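Local atomic coordinates of acylneuraminate lyase (Mycoplasma synoviae, PDB entry 4N4P), a protein that belongs to the dihydrodipicolinate synthetase family and folds as a TIM barrel, with four chains in its assembly. Residues E89-L94 with E126-A131; E64-V69 with L79-G84; I260-G265 with Y278-I283. One frame throughout, in Å; residues are numbered along the deposited sequence.

Contact 1 (E89-L94 with E126-A131); sequences EETKEL and EEISKA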
loop_
_atom_site.group_PDB
_atom_site.type_symbol
_atom_site.label_atom_id
_atom_site.label_comp_id
_atom_site.label_asym_id
_atom_site.label_seq_id
_atom_site.Cartn_x
_atom_site.Cartn_y
_atom_site.Cartn_z
ATOM N N GLU A 89 -1.672 -2.771 33.255
ATOM C CA GLU A 89 -1.622 -2.432 34.686
ATOM C C GLU A 89 -0.557 -1.378 34.970
ATOM O O GLU A 89 -0.745 -0.483 35.798
ATOM C CB GLU A 89 -1.441 -3.690 35.567
ATOM C CG GLU A 89 -2.459 -4.830 35.284
ATOM C CD GLU A 89 -3.956 -4.459 35.464
ATOM O OE1 GLU A 89 -4.311 -3.577 36.301
ATOM O OE2 GLU A 89 -4.785 -5.088 34.748
ATOM N N GLU A 90 0.574 -1.473 34.283
ATOM C CA GLU A 90 1.598 -0.436 34.378
ATOM C C GLU A 90 1.091 0.923 33.870
ATOM O O GLU A 90 1.333 1.941 34.503
ATOM C CB GLU A 90 2.868 -0.851 33.638
ATOM C CG GLU A 90 3.636 -1.940 34.385
ATOM C CD GLU A 90 4.938 -2.293 33.718
ATOM O OE1 GLU A 90 5.217 -1.756 32.610
ATOM O OE2 GLU A 90 5.690 -3.096 34.334
ATOM N N THR A 91 0.396 0.924 32.733
ATOM C CA THR A 91 -0.186 2.144 32.168
ATOM C C THR A 91 -1.121 2.865 33.161
ATOM O O THR A 91 -1.022 4.082 33.359
ATOM C CB THR A 91 -0.905 1.812 30.855
ATOM O OG1 THR A 91 0.051 1.268 29.929
ATOM C CG2 THR A 91 -1.560 3.072 30.238
ATOM N N LYS A 92 -1.974 2.095 33.836
ATOM C CA LYS A 92 -2.851 2.639 34.881
ATOM C C LYS A 92 -2.079 3.272 36.049
ATOM O O LYS A 92 -2.443 4.349 36.525
ATOM C CB LYS A 92 -3.803 1.553 35.393
ATOM C CG LYS A 92 -4.754 1.009 34.341
ATOM C CD LYS A 92 -5.368 -0.311 34.799
ATOM C CE LYS A 92 -6.284 -0.115 35.999
ATOM N NZ LYS A 92 -6.488 -1.408 36.728
ATOM N N GLU A 93 -0.998 2.630 36.492
ATOM C CA GLU A 93 -0.130 3.206 37.525
ATOM C C GLU A 93 0.526 4.504 37.046
ATOM O O GLU A 93 0.659 5.478 37.821
ATOM C CB GLU A 93 0.950 2.208 37.967
ATOM C CG GLU A 93 0.407 1.000 38.729
ATOM C CD GLU A 93 -0.301 1.403 40.027
ATOM O OE1 GLU A 93 0.306 2.158 40.817
ATOM O OE2 GLU A 93 -1.463 0.980 40.250
ATOM N N LEU A 94 0.952 4.522 35.777
ATOM C CA LEU A 94 1.518 5.741 35.211
ATOM C C LEU A 94 0.476 6.874 35.126
ATOM O O LEU A 94 0.799 8.017 35.399
ATOM C CB LEU A 94 2.133 5.459 33.830
ATOM C CG LEU A 94 3.348 4.537 33.827
ATOM C CD1 LEU A 94 3.927 4.452 32.395
ATOM C CD2 LEU A 94 4.437 5.022 34.780
ATOM N N GLU A 126 -10.753 2.679 27.634
ATOM C CA GLU A 126 -11.682 2.590 28.772
ATOM C C GLU A 126 -10.961 2.214 30.072
ATOM O O GLU A 126 -11.130 2.857 31.097
ATOM C CB GLU A 126 -12.768 1.555 28.496
ATOM C CG GLU A 126 -13.852 1.994 27.573
ATOM C CD GLU A 126 -14.997 1.017 27.594
ATOM O OE1 GLU A 126 -14.953 0.024 26.844
ATOM O OE2 GLU A 126 -15.952 1.260 28.359
ATOM N N GLU A 127 -10.166 1.153 30.037
ATOM C CA GLU A 127 -9.434 0.739 31.229
ATOM C C GLU A 127 -8.497 1.850 31.746
ATOM O O GLU A 127 -8.428 2.089 32.941
ATOM C CB GLU A 127 -8.644 -0.531 30.954
ATOM C CG GLU A 127 -9.488 -1.769 30.788
ATOM C CD GLU A 127 -8.702 -3.024 31.119
ATOM O OE1 GLU A 127 -8.667 -3.936 30.268
ATOM O OE2 GLU A 127 -8.108 -3.088 32.219
ATOM N N ILE A 128 -7.773 2.529 30.851
ATOM C CA ILE A 128 -6.870 3.595 31.305
ATOM C C ILE A 128 -7.672 4.731 31.969
ATOM O O ILE A 128 -7.260 5.283 32.976
ATOM C CB ILE A 128 -5.976 4.168 30.168
ATOM C CG1 ILE A 128 -5.190 3.045 29.482
ATOM C CG2 ILE A 128 -5.001 5.254 30.737
ATOM C CD1 ILE A 128 -4.564 3.455 28.116
ATOM N N SER A 129 -8.834 5.044 31.414
ATOM C CA SER A 129 -9.673 6.146 31.917
ATOM C C SER A 129 -10.135 5.951 33.361
ATOM O O SER A 129 -10.289 6.911 34.093
ATOM C CB SER A 129 -10.902 6.312 31.027
ATOM O OG SER A 129 -11.843 5.273 31.261
ATOM N N LYS A 130 -10.366 4.707 33.760
ATOM C CA LYS A 130 -10.817 4.429 35.129
ATOM C C LYS A 130 -9.742 4.689 36.175
ATOM O O LYS A 130 -10.050 4.853 37.355
ATOM C CB LYS A 130 -11.301 2.992 35.238
ATOM C CG LYS A 130 -12.797 2.807 35.065
ATOM C CD LYS A 130 -13.209 2.672 33.635
ATOM C CE LYS A 130 -14.451 1.789 33.513
ATOM N NZ LYS A 130 -14.879 1.725 32.079
ATOM N N ALA A 131 -8.475 4.727 35.751
ATOM C CA ALA A 131 -7.345 4.794 36.685
ATOM C C ALA A 131 -7.201 6.122 37.425
ATOM O O ALA A 131 -6.773 6.147 38.583
ATOM C CB ALA A 131 -6.029 4.457 35.955
#
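Lys-92 and Ala-131 mark the nearest backbone approach of two roughly parallel helices, whose local axes come within 8.6 Å and are inclined at 36°. The small methyl side chain probably helps this closeness: CB of Ala-131 points at the partner helix and rests 3.7 Å from CB of Lys-92, while the same methyl lies 3.6 Å from the carbonyl O of Lys-92. The lysine chain continues past Ala-131, its CG 4.1 Å from Glu-127 O, before a bend at chi3 (67°) swings the amine toward the carboxylate of Glu-89, one turn earlier. NZ then forms a salt bridge with Glu-89 OE1 at 3.1 Å, on the syn side of the carboxylate. Deeper in the interface, Thr-91 presents its methyl rather than its hydroxyl. With CG2 anti to the backbone N (chi1 -61° for OG1), that methyl meets CG1 and CD1 of Ile-128, each at 3.7 Å, while OG1 is bonded to Asn-87 O one turn earlier. Between residues 89-94 and 126-131 the contact is thus aliphatic, and the charged groups around it pair otherwise: Lys-92 with Glu-89 in its own helix, Glu-127, through OE1, with Lys-273 of the second subunit. Lys-96, one turn on from Lys-92, bonds Ala-131 O, so the two outer helices of the barrel are joined by apolar packing and by a polar link at its end.

Contact 2 (E64-V69 with L79-G84); sequences EVMKLV and LIAQIG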
loop_
_atom_site.group_PDB
_atom_site.type_symbol
_atom_site.label_atom_id
_atom_site.label_comp_id
_atom_site.label_asym_id
_atom_site.label_seq_id
_atom_site.Cartn_x
_atom_site.Cartn_y
_atom_site.Cartn_z
ATOM N N GLU A 64 10.518 7.457 36.951
ATOM C CA GLU A 64 11.586 8.366 37.309
ATOM C C GLU A 64 11.594 9.560 36.361
ATOM O O GLU A 64 11.722 10.690 36.803
ATOM C CB GLU A 64 12.961 7.652 37.331
ATOM C CG GLU A 64 14.122 8.473 37.864
ATOM C CD GLU A 64 13.990 8.951 39.319
ATOM O OE1 GLU A 64 13.225 8.370 40.130
ATOM O OE2 GLU A 64 14.666 9.945 39.641
ATOM N N VAL A 65 11.460 9.309 35.059
ATOM C CA VAL A 65 11.435 10.433 34.095
ATOM C C VAL A 65 10.281 11.380 34.397
ATOM O O VAL A 65 10.448 12.607 34.374
ATOM C CB VAL A 65 11.383 9.954 32.621
ATOM C CG1 VAL A 65 11.225 11.143 31.656
ATOM C CG2 VAL A 65 12.692 9.213 32.298
ATOM N N MET A 66 9.123 10.809 34.690
ATOM C CA MET A 66 7.935 11.621 34.982
ATOM C C MET A 66 8.169 12.505 36.210
ATOM O O MET A 66 7.772 13.689 36.233
ATOM C CB MET A 66 6.731 10.733 35.192
ATOM C CG MET A 66 6.252 10.044 33.912
ATOM S SD MET A 66 5.006 8.792 34.146
ATOM C CE MET A 66 3.570 9.780 34.609
ATOM N N LYS A 67 8.792 11.924 37.241
ATOM C CA LYS A 67 9.103 12.686 38.463
ATOM C C LYS A 67 10.099 13.791 38.199
ATOM O O LYS A 67 9.895 14.933 38.616
ATOM C CB LYS A 67 9.639 11.755 39.567
ATOM C CG LYS A 67 8.612 10.810 40.042
ATOM C CD LYS A 67 9.214 9.577 40.688
ATOM C CE LYS A 67 8.130 8.735 41.304
ATOM N NZ LYS A 67 7.342 9.545 42.295
ATOM N N LEU A 68 11.169 13.458 37.486
ATOM C CA LEU A 68 12.252 14.395 37.245
ATOM C C LEU A 68 11.789 15.562 36.395
ATOM O O LEU A 68 12.208 16.696 36.623
ATOM C CB LEU A 68 13.433 13.704 36.570
ATOM C CG LEU A 68 14.215 12.647 37.351
ATOM C CD1 LEU A 68 15.142 11.896 36.389
ATOM C CD2 LEU A 68 14.998 13.237 38.534
ATOM N N VAL A 69 10.913 15.283 35.431
ATOM C CA VAL A 69 10.404 16.348 34.569
ATOM C C VAL A 69 9.513 17.313 35.351
ATOM O O VAL A 69 9.648 18.549 35.240
ATOM C CB VAL A 69 9.640 15.783 33.338
ATOM C CG1 VAL A 69 8.844 16.877 32.641
ATOM C CG2 VAL A 69 10.639 15.151 32.351
ATOM N N LEU A 79 2.551 20.274 30.815
ATOM C CA LEU A 79 3.176 18.948 30.677
ATOM C C LEU A 79 2.186 17.908 30.237
ATOM O O LEU A 79 1.098 17.820 30.771
ATOM C CB LEU A 79 3.812 18.503 32.000
ATOM C CG LEU A 79 4.986 19.329 32.558
ATOM C CD1 LEU A 79 5.461 18.764 33.883
ATOM C CD2 LEU A 79 6.153 19.423 31.563
ATOM N N ILE A 80 2.583 17.099 29.262
ATOM C CA ILE A 80 1.804 15.961 28.817
ATOM C C ILE A 80 2.706 14.746 28.849
ATOM O O ILE A 80 3.830 14.810 28.383
ATOM C CB ILE A 80 1.256 16.151 27.380
ATOM C CG1 ILE A 80 0.479 17.476 27.260
ATOM C CG2 ILE A 80 0.367 14.980 26.997
ATOM C CD1 ILE A 80 0.005 17.778 25.848
ATOM N N ALA A 81 2.221 13.648 29.432
ATOM C CA ALA A 81 2.982 12.399 29.484
ATOM C C ALA A 81 2.323 11.318 28.652
ATOM O O ALA A 81 1.163 10.990 28.870
ATOM C CB ALA A 81 3.090 11.892 30.955
ATOM N N GLN A 82 3.079 10.741 27.719
ATOM C CA GLN A 82 2.615 9.560 26.976
ATOM C C GLN A 82 2.901 8.367 27.880
ATOM O O GLN A 82 4.036 8.197 28.311
ATOM C CB GLN A 82 3.402 9.428 25.664
ATOM C CG GLN A 82 2.770 8.481 24.640
ATOM C CD GLN A 82 2.775 7.039 25.084
ATOM O OE1 GLN A 82 1.760 6.364 25.010
ATOM N NE2 GLN A 82 3.932 6.548 25.529
ATOM N N ILE A 83 1.876 7.576 28.210
ATOM C CA ILE A 83 2.014 6.584 29.280
ATOM C C ILE A 83 1.577 5.199 28.825
ATOM O O ILE A 83 1.542 4.258 29.618
ATOM C CB ILE A 83 1.196 7.008 30.531
ATOM C CG1 ILE A 83 -0.282 7.155 30.165
ATOM C CG2 ILE A 83 1.779 8.314 31.133
ATOM C CD1 ILE A 83 -1.202 6.813 31.329
ATOM N N GLY A 84 1.251 5.087 27.545
ATOM C CA GLY A 84 0.751 3.850 26.985
ATOM C C GLY A 84 1.814 2.812 26.674
ATOM O O GLY A 84 2.971 3.139 26.443
#
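Met-66, Val-69 and Leu-79 carry nearly equal shares of this buried contact, in which a helix lies against the strand that follows it in the chain. Val-69 directs CG1 at the isopropyl end of Leu-79, touching CD2 at 3.9 Å and CD1 at 4.1 Å; the two side chains lie alongside one another, pointing opposite ways. One branch does the work because CG1 stands anti to the backbone N (chi1 167°). Met-66 sits where the backbones are nearest, 7.4 Å from its CA to that of Ala-81, and a bend about its last torsion (chi3 70°) brings CE to 4.2 Å from Ala-81 CB. The same methyl is 4.2 Å from Ile-83 CG2, where the two side chains cross at about a right angle just beyond the end of the strand. Gln-82 belongs to the alternate side of the strand: Gln-82 OE1 accepts Gly-84 N at 2.9 Å, from above the carbonyl plane, and also Ile-109 N. Ile-47 and Ala-98 add to the packing round Met-66. This is the return half of a beta-alpha-beta crossover, strand 44-47, helix 59-73 and strand 78-82. Since its meeting atoms are all methyl carbons at ordinary packing distances, cohesion between helix and barrel wall here is hydrophobic, while the strand's backbone bonds with strands 44-47 and 105-108 and the Gln-82 amide is bonded away from the helix.

Contact 3 (I260-G265 with Y278-I283); sequences IMRLHG and YEDEEI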
loop_
_atom_site.group_PDB
_atom_site.type_symbol
_atom_site.label_atom_id
_atom_site.label_comp_id
_atom_site.label_asym_id
_atom_site.label_seq_id
_atom_site.Cartn_x
_atom_site.Cartn_y
_atom_site.Cartn_z
ATOM N N ILE A 260 22.710 17.819 18.998
ATOM C CA ILE A 260 22.499 19.271 18.933
ATOM C C ILE A 260 22.424 19.847 20.334
ATOM O O ILE A 260 23.062 20.853 20.635
ATOM C CB ILE A 260 21.286 19.638 18.056
ATOM C CG1 ILE A 260 21.607 19.273 16.596
ATOM C CG2 ILE A 260 20.940 21.151 18.202
ATOM C CD1 ILE A 260 20.359 19.224 15.660
ATOM N N MET A 261 21.666 19.190 21.201
ATOM C CA MET A 261 21.610 19.620 22.591
ATOM C C MET A 261 22.983 19.600 23.238
ATOM O O MET A 261 23.366 20.601 23.858
ATOM C CB MET A 261 20.603 18.802 23.383
ATOM C CG MET A 261 19.184 19.107 22.959
ATOM S SD MET A 261 18.047 18.280 24.069
ATOM C CE MET A 261 16.467 18.512 23.239
ATOM N N ARG A 262 23.728 18.500 23.066
ATOM C CA ARG A 262 25.093 18.414 23.628
ATOM C C ARG A 262 25.985 19.543 23.142
ATOM O O ARG A 262 26.749 20.122 23.923
ATOM C CB ARG A 262 25.753 17.073 23.300
ATOM C CG ARG A 262 25.090 15.889 23.999
ATOM C CD ARG A 262 26.034 14.685 23.995
ATOM N NE ARG A 262 26.484 14.330 22.653
ATOM C CZ ARG A 262 25.803 13.560 21.798
ATOM N NH1 ARG A 262 24.585 13.091 22.105
ATOM N NH2 ARG A 262 26.322 13.297 20.603
ATOM N N LEU A 263 25.900 19.842 21.847
ATOM C CA LEU A 263 26.619 20.968 21.230
ATOM C C LEU A 263 26.275 22.299 21.906
ATOM O O LEU A 263 27.107 23.205 21.938
ATOM C CB LEU A 263 26.307 21.055 19.728
ATOM C CG LEU A 263 26.956 22.171 18.904
ATOM C CD1 LEU A 263 28.484 21.976 18.879
ATOM C CD2 LEU A 263 26.358 22.194 17.471
ATOM N N HIS A 264 25.058 22.415 22.431
ATOM C CA HIS A 264 24.636 23.633 23.139
ATOM C C HIS A 264 24.881 23.546 24.657
ATOM O O HIS A 264 24.294 24.329 25.426
ATOM C CB HIS A 264 23.169 23.919 22.847
ATOM C CG HIS A 264 22.937 24.418 21.460
ATOM N ND1 HIS A 264 22.934 23.588 20.359
ATOM C CD2 HIS A 264 22.752 25.671 20.990
ATOM C CE1 HIS A 264 22.735 24.309 19.269
ATOM N NE2 HIS A 264 22.620 25.576 19.625
ATOM N N GLY A 265 25.723 22.587 25.049
ATOM C CA GLY A 265 26.165 22.375 26.454
ATOM C C GLY A 265 25.146 21.676 27.349
ATOM O O GLY A 265 25.253 21.719 28.602
ATOM N N TYR A 278 26.455 6.680 16.490
ATOM C CA TYR A 278 27.369 7.256 15.502
ATOM C C TYR A 278 28.737 7.493 16.126
ATOM O O TYR A 278 28.864 7.539 17.339
ATOM C CB TYR A 278 26.811 8.581 14.950
ATOM C CG TYR A 278 25.623 8.408 14.047
ATOM C CD1 TYR A 278 25.792 8.213 12.676
ATOM C CD2 TYR A 278 24.312 8.418 14.571
ATOM C CE1 TYR A 278 24.707 8.030 11.833
ATOM C CE2 TYR A 278 23.227 8.243 13.740
ATOM C CZ TYR A 278 23.416 8.055 12.381
ATOM O OH TYR A 278 22.314 7.854 11.582
ATOM N N GLU A 279 29.771 7.669 15.311
ATOM C CA GLU A 279 31.035 8.131 15.897
ATOM C C GLU A 279 30.826 9.563 16.392
ATOM O O GLU A 279 30.057 10.328 15.786
ATOM C CB GLU A 279 32.217 7.990 14.918
ATOM C CG GLU A 279 32.396 6.577 14.350
ATOM C CD GLU A 279 32.612 5.497 15.429
ATOM O OE1 GLU A 279 33.555 5.630 16.247
ATOM O OE2 GLU A 279 31.839 4.506 15.454
ATOM N N ASP A 280 31.460 9.917 17.515
ATOM C CA ASP A 280 31.191 11.213 18.137
ATOM C C ASP A 280 31.489 12.388 17.192
ATOM O O ASP A 280 30.744 13.361 17.157
ATOM C CB ASP A 280 31.910 11.378 19.489
ATOM C CG ASP A 280 30.996 11.072 20.690
ATOM O OD1 ASP A 280 29.744 11.039 20.528
ATOM O OD2 ASP A 280 31.537 10.861 21.805
ATOM N N GLU A 281 32.546 12.276 16.399
ATOM C CA GLU A 281 32.891 13.375 15.496
ATOM C C GLU A 281 31.887 13.502 14.356
ATOM O O GLU A 281 31.506 14.623 14.006
ATOM C CB GLU A 281 34.323 13.269 14.964
ATOM C CG GLU A 281 35.407 13.694 15.968
ATOM C CD GLU A 281 35.110 15.026 16.661
ATOM O OE1 GLU A 281 34.891 15.016 17.897
ATOM O OE2 GLU A 281 35.087 16.073 15.967
ATOM N N GLU A 282 31.456 12.370 13.797
ATOM C CA GLU A 282 30.463 12.351 12.729
ATOM C C GLU A 282 29.145 13.039 13.160
ATOM O O GLU A 282 28.599 13.895 12.445
ATOM C CB GLU A 282 30.180 10.912 12.263
ATOM C CG GLU A 282 29.218 10.841 11.074
ATOM C CD GLU A 282 28.702 9.431 10.744
ATOM O OE1 GLU A 282 29.254 8.429 11.246
ATOM O OE2 GLU A 282 27.705 9.327 9.996
ATOM N N ILE A 283 28.645 12.672 14.330
ATOM C CA ILE A 283 27.346 13.202 14.748
ATOM C C ILE A 283 27.513 14.647 15.221
ATOM O O ILE A 283 26.583 15.442 15.122
ATOM C CB ILE A 283 26.655 12.273 15.821
ATOM C CG1 ILE A 283 25.143 12.567 15.923
ATOM C CG2 ILE A 283 27.388 12.357 17.186
ATOM C CD1 ILE A 283 24.366 12.344 14.605
#
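Arg-262 meets Ile-283 and Asp-280 in a small contact that is close on one side and loose on the other. The close side sets a methyl against the edge of a charged group: CG2 of Ile-283 sits 3.7 Å from NH2 of Arg-262, at the edge of the guanidinium and in its plane. Ile-283 offers this branch because CG1 is anti to the backbone N (chi1 -162°), which places CG2 between the N and the carbonyl carbon. The arginine reaches it by bending at chi3 (-55°). On the loose side, OD1 of Asp-280 stays 4.1 Å from Arg-262 NH2, beyond salt-bridge range and well out of the guanidinium plane, with the two flat groups turned 42° apart. Any attraction is therefore electrostatic at a distance, with no hydrogen bond to direct it. Firmer partners lie beyond both segments: Asp-280 OD2 forms a salt bridge with Lys-20, and Arg-262 makes a cation-pi contact with Tyr-270, whose hydroxyl is also weakly bonded to Asp-280 OD1. Nearby, helix 253-263 finishes in a Schellman motif with Gly-265 as its C-prime residue, and His-264 ND1 turns back to Ile-260 O at 2.8 Å. The contact sets the C-terminal end of helix 253-263 beside the first turn of helix 280-294. Further along that second helix, Ala-287 and Ile-290 receive Ile-260, which also packs on Val-214 of helix 212-227.

Contact 2 comes first along the chain, then contact 1, then contact 3. Contacts 1 and 2 are neighbours, their centres 14 Å apart: strand 78-82 leads directly into helix 88-100, and Leu-94 of that helix packs on both Met-66 and Ile-83. Contact 2 joins the strand wall to the helix layer, and contact 1 joins two neighbouring helices within that layer; helix 88-100 bridges them. Contact 3 stands apart in the C-terminal helices that follow the last barrel strand, about 38 Å from contact 1 and 25 Å from contact 2, centre to centre. It lies across the chain's centre from contact 1. The first two thus belong to the repeating barrel architecture, the third to its helical extension.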